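Local coordinates for protein 3-Hydroxyacyl-CoA dehydrogenase (Ralstonia eutropha H16, PDB 4PZC) that catalyses the NAD-dependent interconversion of (3S)-3-hydroxyacyl-CoA and 3-oxoacyl-CoA thioesters, acting as an (S)-3-hydroxybutyryl-CoA dehydrogenase, at residues A[84-89]-A[110-115]; A[133-138]-A[158-163]; A[152-157]-A[179-184]. All blocks are in the same frame, centred on the assembly; numbering follows the deposited sequence.

Contact 1. Residues A[84-89]-A[110-115]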
# COMPACT_ATOMS: atom_id res chain seq x y z
N ASP A 84 -8.10 8.33 36.00
CA ASP A 84 -8.33 6.88 35.89
C ASP A 84 -7.15 6.18 35.19
O ASP A 84 -6.84 5.04 35.48
CB ASP A 84 -9.63 6.58 35.12
CG ASP A 84 -10.84 7.34 35.68
OD1 ASP A 84 -10.95 7.51 36.91
OD2 ASP A 84 -11.70 7.77 34.88
N ILE A 85 -6.49 6.90 34.28
CA ILE A 85 -5.43 6.35 33.43
C ILE A 85 -4.59 7.49 32.83
O ILE A 85 -5.11 8.59 32.57
CB ILE A 85 -6.04 5.51 32.29
CG1 ILE A 85 -5.01 5.25 31.18
CG2 ILE A 85 -7.23 6.24 31.67
CD1 ILE A 85 -5.43 4.21 30.17
N VAL A 86 -3.31 7.21 32.59
CA VAL A 86 -2.38 8.22 32.07
C VAL A 86 -1.67 7.79 30.77
O VAL A 86 -1.09 6.71 30.69
CB VAL A 86 -1.31 8.55 33.13
CG1 VAL A 86 -0.65 9.89 32.82
CG2 VAL A 86 -1.94 8.59 34.52
N ILE A 87 -1.72 8.68 29.78
CA ILE A 87 -1.15 8.44 28.47
C ILE A 87 0.04 9.35 28.33
O ILE A 87 -0.12 10.57 28.17
CB ILE A 87 -2.13 8.80 27.34
CG1 ILE A 87 -3.35 7.87 27.34
CG2 ILE A 87 -1.42 8.73 25.98
CD1 ILE A 87 -4.49 8.37 26.49
N GLU A 88 1.24 8.77 28.40
CA GLU A 88 2.43 9.54 28.14
C GLU A 88 2.49 9.68 26.64
O GLU A 88 2.36 8.71 25.90
CB GLU A 88 3.70 8.89 28.69
CG GLU A 88 4.97 9.67 28.33
CD GLU A 88 5.42 9.41 26.92
OE1 GLU A 88 5.81 8.26 26.68
OE2 GLU A 88 5.35 10.32 26.06
N ALA A 89 2.67 10.93 26.21
CA ALA A 89 2.56 11.30 24.81
C ALA A 89 3.51 12.46 24.56
O ALA A 89 3.22 13.38 23.80
CB ALA A 89 1.12 11.68 24.50
N GLU A 110 -2.04 2.12 42.48
CA GLU A 110 -1.70 0.78 41.97
C GLU A 110 -2.63 0.23 40.87
O GLU A 110 -2.17 -0.52 40.00
CB GLU A 110 -1.65 -0.24 43.12
CG GLU A 110 -0.24 -0.57 43.60
CD GLU A 110 -0.11 -1.98 44.19
OE1 GLU A 110 -0.93 -2.37 45.05
OE2 GLU A 110 0.83 -2.71 43.78
N ASN A 111 -3.91 0.59 40.92
CA ASN A 111 -4.87 0.14 39.92
C ASN A 111 -5.18 1.18 38.84
O ASN A 111 -6.15 1.03 38.09
CB ASN A 111 -6.17 -0.36 40.57
CG ASN A 111 -6.19 -1.87 40.74
OD1 ASN A 111 -5.60 -2.40 41.69
ND2 ASN A 111 -6.83 -2.58 39.80
N VAL A 112 -4.35 2.22 38.74
CA VAL A 112 -4.45 3.18 37.64
C VAL A 112 -3.49 2.75 36.51
O VAL A 112 -2.33 2.44 36.74
CB VAL A 112 -4.20 4.64 38.14
CG1 VAL A 112 -3.78 5.57 37.01
CG2 VAL A 112 -5.44 5.18 38.87
N ILE A 113 -4.01 2.74 35.28
CA ILE A 113 -3.29 2.27 34.09
C ILE A 113 -2.41 3.34 33.50
O ILE A 113 -2.85 4.47 33.33
CB ILE A 113 -4.28 1.85 32.98
CG1 ILE A 113 -5.09 0.62 33.43
CG2 ILE A 113 -3.56 1.59 31.65
CD1 ILE A 113 -6.34 0.38 32.60
N ILE A 114 -1.19 2.98 33.17
CA ILE A 114 -0.26 3.84 32.47
C ILE A 114 -0.06 3.30 31.06
O ILE A 114 0.42 2.18 30.87
CB ILE A 114 1.11 3.87 33.19
CG1 ILE A 114 0.95 4.36 34.65
CG2 ILE A 114 2.09 4.74 32.41
CD1 ILE A 114 2.14 4.09 35.56
N ALA A 115 -0.45 4.09 30.07
CA ALA A 115 -0.23 3.77 28.67
C ALA A 115 0.82 4.71 28.14
O ALA A 115 0.93 5.83 28.62
CB ALA A 115 -1.51 3.92 27.88

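Contact 2. Residues A[133-138]-A[158-163]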
# COMPACT_ATOMS: atom_id res chain seq x y z
N ALA A 133 3.61 -3.57 35.86
CA ALA A 133 3.64 -3.80 34.42
C ALA A 133 2.26 -4.18 33.86
O ALA A 133 1.86 -3.65 32.84
CB ALA A 133 4.65 -4.87 34.10
N ASP A 134 1.53 -5.07 34.54
CA ASP A 134 0.24 -5.53 34.03
C ASP A 134 -0.75 -4.40 33.80
O ASP A 134 -1.72 -4.54 33.04
CB ASP A 134 -0.37 -6.58 34.97
CG ASP A 134 -1.06 -5.96 36.18
OD1 ASP A 134 -0.31 -5.54 37.09
OD2 ASP A 134 -2.33 -5.91 36.21
N ARG A 135 -0.51 -3.28 34.47
CA ARG A 135 -1.31 -2.08 34.25
C ARG A 135 -0.69 -1.16 33.19
O ARG A 135 -1.15 -0.05 33.00
CB ARG A 135 -1.49 -1.34 35.58
CG ARG A 135 -2.33 -2.09 36.60
CD ARG A 135 -3.81 -1.85 36.34
NE ARG A 135 -4.58 -3.09 36.34
CZ ARG A 135 -5.78 -3.24 35.78
NH1 ARG A 135 -6.39 -2.22 35.17
NH2 ARG A 135 -6.37 -4.42 35.83
N PHE A 136 0.33 -1.64 32.48
CA PHE A 136 0.97 -0.85 31.44
C PHE A 136 0.62 -1.38 30.07
O PHE A 136 0.70 -2.59 29.84
CB PHE A 136 2.48 -0.83 31.60
CG PHE A 136 3.16 0.10 30.64
CD1 PHE A 136 3.31 1.43 30.96
CD2 PHE A 136 3.60 -0.34 29.41
CE1 PHE A 136 3.91 2.29 30.07
CE2 PHE A 136 4.20 0.52 28.52
CZ PHE A 136 4.35 1.84 28.84
N ILE A 137 0.28 -0.48 29.15
CA ILE A 137 -0.09 -0.87 27.80
C ILE A 137 0.46 0.17 26.83
O ILE A 137 0.79 1.27 27.24
CB ILE A 137 -1.61 -0.96 27.67
CG1 ILE A 137 -2.00 -1.86 26.49
CG2 ILE A 137 -2.22 0.42 27.50
CD1 ILE A 137 -3.49 -2.00 26.28
N GLY A 138 0.59 -0.18 25.55
CA GLY A 138 1.09 0.75 24.52
C GLY A 138 -0.03 1.19 23.61
O GLY A 138 -0.96 0.43 23.35
N GLN A 158 3.59 -8.21 29.44
CA GLN A 158 3.04 -8.15 30.81
C GLN A 158 1.62 -7.64 30.88
O GLN A 158 0.90 -7.99 31.80
CB GLN A 158 3.85 -7.20 31.68
CG GLN A 158 5.33 -7.47 31.71
CD GLN A 158 6.06 -6.54 30.80
OE1 GLN A 158 5.61 -6.29 29.67
NE2 GLN A 158 7.19 -6.02 31.26
N THR A 159 1.24 -6.78 29.95
CA THR A 159 -0.08 -6.18 29.98
C THR A 159 -1.09 -7.26 30.33
O THR A 159 -1.00 -8.34 29.81
CB THR A 159 -0.41 -5.58 28.61
OG1 THR A 159 0.62 -4.66 28.25
CG2 THR A 159 -1.74 -4.86 28.62
N SER A 160 -2.03 -6.97 31.24
CA SER A 160 -3.06 -7.94 31.65
C SER A 160 -4.19 -7.93 30.67
O SER A 160 -4.39 -6.95 29.96
CB SER A 160 -3.64 -7.59 33.02
OG SER A 160 -4.30 -6.34 33.02
N ASP A 161 -4.98 -9.00 30.69
CA ASP A 161 -6.21 -9.02 29.89
C ASP A 161 -7.14 -7.87 30.27
O ASP A 161 -7.77 -7.22 29.42
CB ASP A 161 -6.93 -10.35 30.06
CG ASP A 161 -6.19 -11.49 29.41
OD1 ASP A 161 -5.63 -11.27 28.32
OD2 ASP A 161 -6.15 -12.59 30.00
N THR A 162 -7.19 -7.61 31.57
CA THR A 162 -8.04 -6.57 32.12
C THR A 162 -7.64 -5.17 31.64
O THR A 162 -8.52 -4.38 31.26
CB THR A 162 -8.00 -6.60 33.66
OG1 THR A 162 -7.90 -7.96 34.13
CG2 THR A 162 -9.22 -5.90 34.24
N THR A 163 -6.33 -4.89 31.68
CA THR A 163 -5.77 -3.61 31.26
C THR A 163 -6.10 -3.44 29.81
O THR A 163 -6.40 -2.34 29.34
CB THR A 163 -4.23 -3.54 31.34
OG1 THR A 163 -3.78 -3.70 32.68
CG2 THR A 163 -3.74 -2.20 30.83

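Contact 3. Residues A[152-157]-A[179-184]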
# COMPACT_ATOMS: atom_id res chain seq x y z
N GLU A 152 -3.24 1.59 17.42
CA GLU A 152 -2.67 0.30 17.64
C GLU A 152 -2.60 0.17 19.14
O GLU A 152 -2.09 1.06 19.82
CB GLU A 152 -1.30 0.16 16.99
CG GLU A 152 -1.31 0.43 15.49
CD GLU A 152 0.01 0.10 14.81
OE1 GLU A 152 1.04 0.78 15.04
OE2 GLU A 152 0.00 -0.83 13.99
N LEU A 153 -3.14 -0.93 19.66
CA LEU A 153 -3.10 -1.24 21.07
C LEU A 153 -2.06 -2.29 21.19
O LEU A 153 -2.19 -3.34 20.59
CB LEU A 153 -4.44 -1.80 21.54
CG LEU A 153 -5.65 -0.88 21.36
CD1 LEU A 153 -6.92 -1.59 21.84
CD2 LEU A 153 -5.44 0.45 22.09
N ILE A 154 -1.00 -1.99 21.91
CA ILE A 154 0.14 -2.85 21.88
C ILE A 154 0.42 -3.42 23.26
O ILE A 154 0.72 -2.70 24.22
CB ILE A 154 1.37 -2.15 21.36
CG1 ILE A 154 1.05 -1.40 20.07
CG2 ILE A 154 2.47 -3.18 21.15
CD1 ILE A 154 1.09 0.12 20.16
N ARG A 155 0.30 -4.74 23.35
CA ARG A 155 0.43 -5.38 24.61
C ARG A 155 1.87 -5.66 24.78
O ARG A 155 2.50 -6.28 23.93
CB ARG A 155 -0.37 -6.66 24.64
CG ARG A 155 -1.84 -6.37 24.75
CD ARG A 155 -2.71 -7.62 24.84
NE ARG A 155 -2.54 -8.37 26.09
CZ ARG A 155 -3.51 -9.09 26.66
NH1 ARG A 155 -4.73 -9.13 26.12
NH2 ARG A 155 -3.26 -9.75 27.78
N GLY A 156 2.41 -5.16 25.88
CA GLY A 156 3.63 -5.72 26.39
C GLY A 156 3.35 -7.17 26.72
O GLY A 156 2.20 -7.61 26.87
N LEU A 157 4.42 -7.93 26.83
CA LEU A 157 4.39 -9.28 27.36
C LEU A 157 3.68 -9.34 28.74
O LEU A 157 3.25 -10.41 29.15
CB LEU A 157 5.84 -9.75 27.48
CG LEU A 157 6.16 -11.22 27.58
CD1 LEU A 157 5.56 -11.96 26.40
CD2 LEU A 157 7.67 -11.45 27.65
N ILE A 179 -6.63 -1.69 17.42
CA ILE A 179 -5.93 -2.76 16.74
C ILE A 179 -4.98 -3.39 17.74
O ILE A 179 -3.98 -2.78 18.12
CB ILE A 179 -5.12 -2.21 15.56
CG1 ILE A 179 -6.04 -1.61 14.50
CG2 ILE A 179 -4.23 -3.28 14.96
CD1 ILE A 179 -6.99 -2.62 13.88
N THR A 180 -5.29 -4.61 18.18
CA THR A 180 -4.48 -5.27 19.19
C THR A 180 -3.30 -6.00 18.55
O THR A 180 -3.42 -6.63 17.49
CB THR A 180 -5.34 -6.17 20.07
OG1 THR A 180 -6.25 -5.32 20.78
CG2 THR A 180 -4.51 -6.93 21.08
N VAL A 181 -2.15 -5.86 19.19
CA VAL A 181 -0.88 -6.20 18.58
C VAL A 181 0.03 -6.65 19.69
O VAL A 181 0.19 -5.93 20.66
CB VAL A 181 -0.23 -4.96 17.95
CG1 VAL A 181 1.16 -5.26 17.42
CG2 VAL A 181 -1.11 -4.42 16.84
N LYS A 182 0.60 -7.84 19.57
CA LYS A 182 1.65 -8.21 20.48
C LYS A 182 2.83 -7.31 20.16
O LYS A 182 3.23 -7.21 19.03
CB LYS A 182 2.07 -9.67 20.32
CG LYS A 182 0.99 -10.68 20.61
CD LYS A 182 1.65 -12.05 20.78
CE LYS A 182 0.64 -13.15 21.09
NZ LYS A 182 -0.07 -13.72 19.90
N ASN A 183 3.39 -6.67 21.17
CA ASN A 183 4.62 -5.93 21.01
C ASN A 183 5.66 -6.62 20.12
O ASN A 183 6.06 -7.78 20.39
CB ASN A 183 5.24 -5.66 22.38
CG ASN A 183 6.37 -4.68 22.30
OD1 ASN A 183 6.19 -3.56 21.81
ND2 ASN A 183 7.56 -5.09 22.76
N SER A 184 6.08 -5.88 19.08
CA SER A 184 7.03 -6.35 18.07
C SER A 184 7.47 -5.14 17.23
O SER A 184 6.70 -4.19 17.01
CB SER A 184 6.38 -7.40 17.15
OG SER A 184 7.15 -7.72 16.00

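Contact 1. Residues A[84-89]-A[110-115]
Ile85 and Ile113 pair on one face of a parallel sheet, where Ile85 CD1 comes to 3.5 Å from Ile113 CG2. The torsions explain the meeting: Ile85 swings CG1 away from its own backbone N (chi1 164°) and carries CD1 over its neighbour, while the branch of Ile113 that receives it is CG2. Further along the same face the contact thins to Ile87 CG1 and Ala115 CB, 4.4 Å apart. On the other face, ahead of the paired Val86 and Ile114, Val86 CG2 lies 4.3 Å from Val112 CG1, and Val112 CG1 also sits 3.5 Å from Asp84 O. Three backbone hydrogen bonds join the strands. Val86 uses both of its polar atoms: Val86 N reaches Ile113 O at 2.9 Å, and Val86 O receives Ala115 N at 2.8 Å. Ala115 O in turn takes Glu88 N at 3.0 Å, with the donor tilted 19° from the carbonyl plane. The short strand axes are inclined to each other by 16°, and the residues between the two segments are mostly the helix 94-107. This is a beta-alpha-beta unit of the Rossmann-type NAD-binding domain, with strand 85-88 set between strands 5-9 and 113-117. In the next shell, helix 94-107 covers the face of Ile114 through Leu101, while Val167 of helix 161-173 packs on both Ile85 and Ile113. Near the two ends of segment 84-89 lie polar groups: Asp84 OD2 accepts the backbone N of Thr5, and the carboxylate of Glu88 is gripped at both oxygens, OE1 by Ser116 OG and by a salt bridge to Lys97 NZ, a predicted NAD-binding residue, and OE2 by the backbone N atoms of Ala90 and Thr91.

Contact 2. Residues A[133-138]-A[158-163]
Thr159 holds OG1 beside its own backbone N (chi1 -55°), which turns the hydroxyl to the carbonyl of Phe136 and leaves CG2 to meet Ile137. Thr159 OG1 donates to Phe136 O at 2.6 Å, lying in the carbonyl plane. The companion methyl, Thr159 CG2, crosses Ile137 at an angle and stands 3.7 Å from Ile137 CG1, a branch set trans to its backbone N (chi1 -158°). One threonine thus meets the start of strand 136-141 with a polar and an apolar arm. A main-chain hydrogen bond follows, Ser160 N to Asp134 O at 3.0 Å, although that oxygen is less surely placed in the model. Ser160 is the N-cap residue of helix 161-173, and the strand approach therefore meets the helix at its first turn. Ahead of the N-cap, Ala133 CB rests against Gln158 CB at 3.5 Å, while Gln158 NE2, passing Ala133 CB at 4.0 Å, bonds to Thr124 O. Within the first turn, Thr163 CG2 approaches Ile137 CB at 4.0 Å. Arg135 starts away from the helix, but its bent chain returns the guanidinium over it: Thr162 CG2 lies at the edge of that group, 3.6 Å from Arg135 NH2. The carboxylate of Asp134 is held mainly by Arg132, and its pairing with Arg135 is long. Taken together, one threonine hydroxyl and the main chain fasten this junction of strand and helix in the NAD-binding domain; the charged side chains are spread along its partly exposed margin, where solvent would probably weaken their pull.

Contact 3. Residues A[152-157]-A[179-184]
The carboxamide of Asn183 is the flat side-chain group nearest to segment 152-157: with CG trans to the backbone N (chi1 -169°), OD1 is carried to 3.8 Å from Ile154 CG2, and Asn183 CA packs on Ile154 CG2 at 3.5 Å. The other flat ends, like this amide, find their polar partners outside the pair: Asn183 OD1 takes the backbone N of Ile123 and its ND2 bonds to Ser122 OG, two bonds that should hold the amide against rotation, while the guanidinium of Arg155 leads away to a salt bridge with Asp161 and the carboxylate of Glu152 turns to the backbone N atoms of Val188 and Val189. Among the flat peptide groups, four backbone hydrogen bonds, the second weak, cross in parallel register. Leu153 N meets Ile179 O with the donor tilted 35° from the carbonyl plane; Val181 N to Leu153 O is the weak one. The next bond, Arg155 N to Val181 O at 2.9 Å, is straight again (N-H...O 161°), and Asn183 N prolongs the pairing past the strand end by bonding to Arg155 O at 2.9 Å. Leu153 and Thr180 share one face, with Leu153 CD1 3.9 Å from Thr180 OG1, and on the other Ile154 CG1 lies 4.3 Å from Val181 CB. Across the dimer, Glu213 of the second subunit accepts Thr180 N, and Lys182 NZ bonds to Gly207 O of that subunit. Glu152 lies beside His140, about 3 Å between nearest side-chain atoms; His140 is predicted to be important for catalysis, and the pair is consistent with the His-Glu pair of this family. Strand 150-155, helix 161-173 and strand 177-182 form the beta-alpha-beta unit that ends the sheet of the NAD-binding domain.

Contacts 1 and 3 are buried pairings of parallel strands, each closing a beta-alpha-beta unit, whereas contact 2 is a partly buried junction of loop, strand start and helix N-terminus. All three reach one sheet. Contact 1 touches contact 2 where strand 113-117 borders strand 136-141, and contact 2 touches contact 3 across the antiparallel step to 150-155; contacts 1 and 3 do not touch. Contact 2 also supplies the start of the crossover helix of contact 3. Chemistry follows place: contact 1 joins main-chain bonds with aliphatic branches, contact 2 uses a threonine hydroxyl and the main-chain bond at the N-cap serine, and contact 3, alone in meeting the second subunit, has four backbone hydrogen bonds, one weak, and polar ends turned to outside partners.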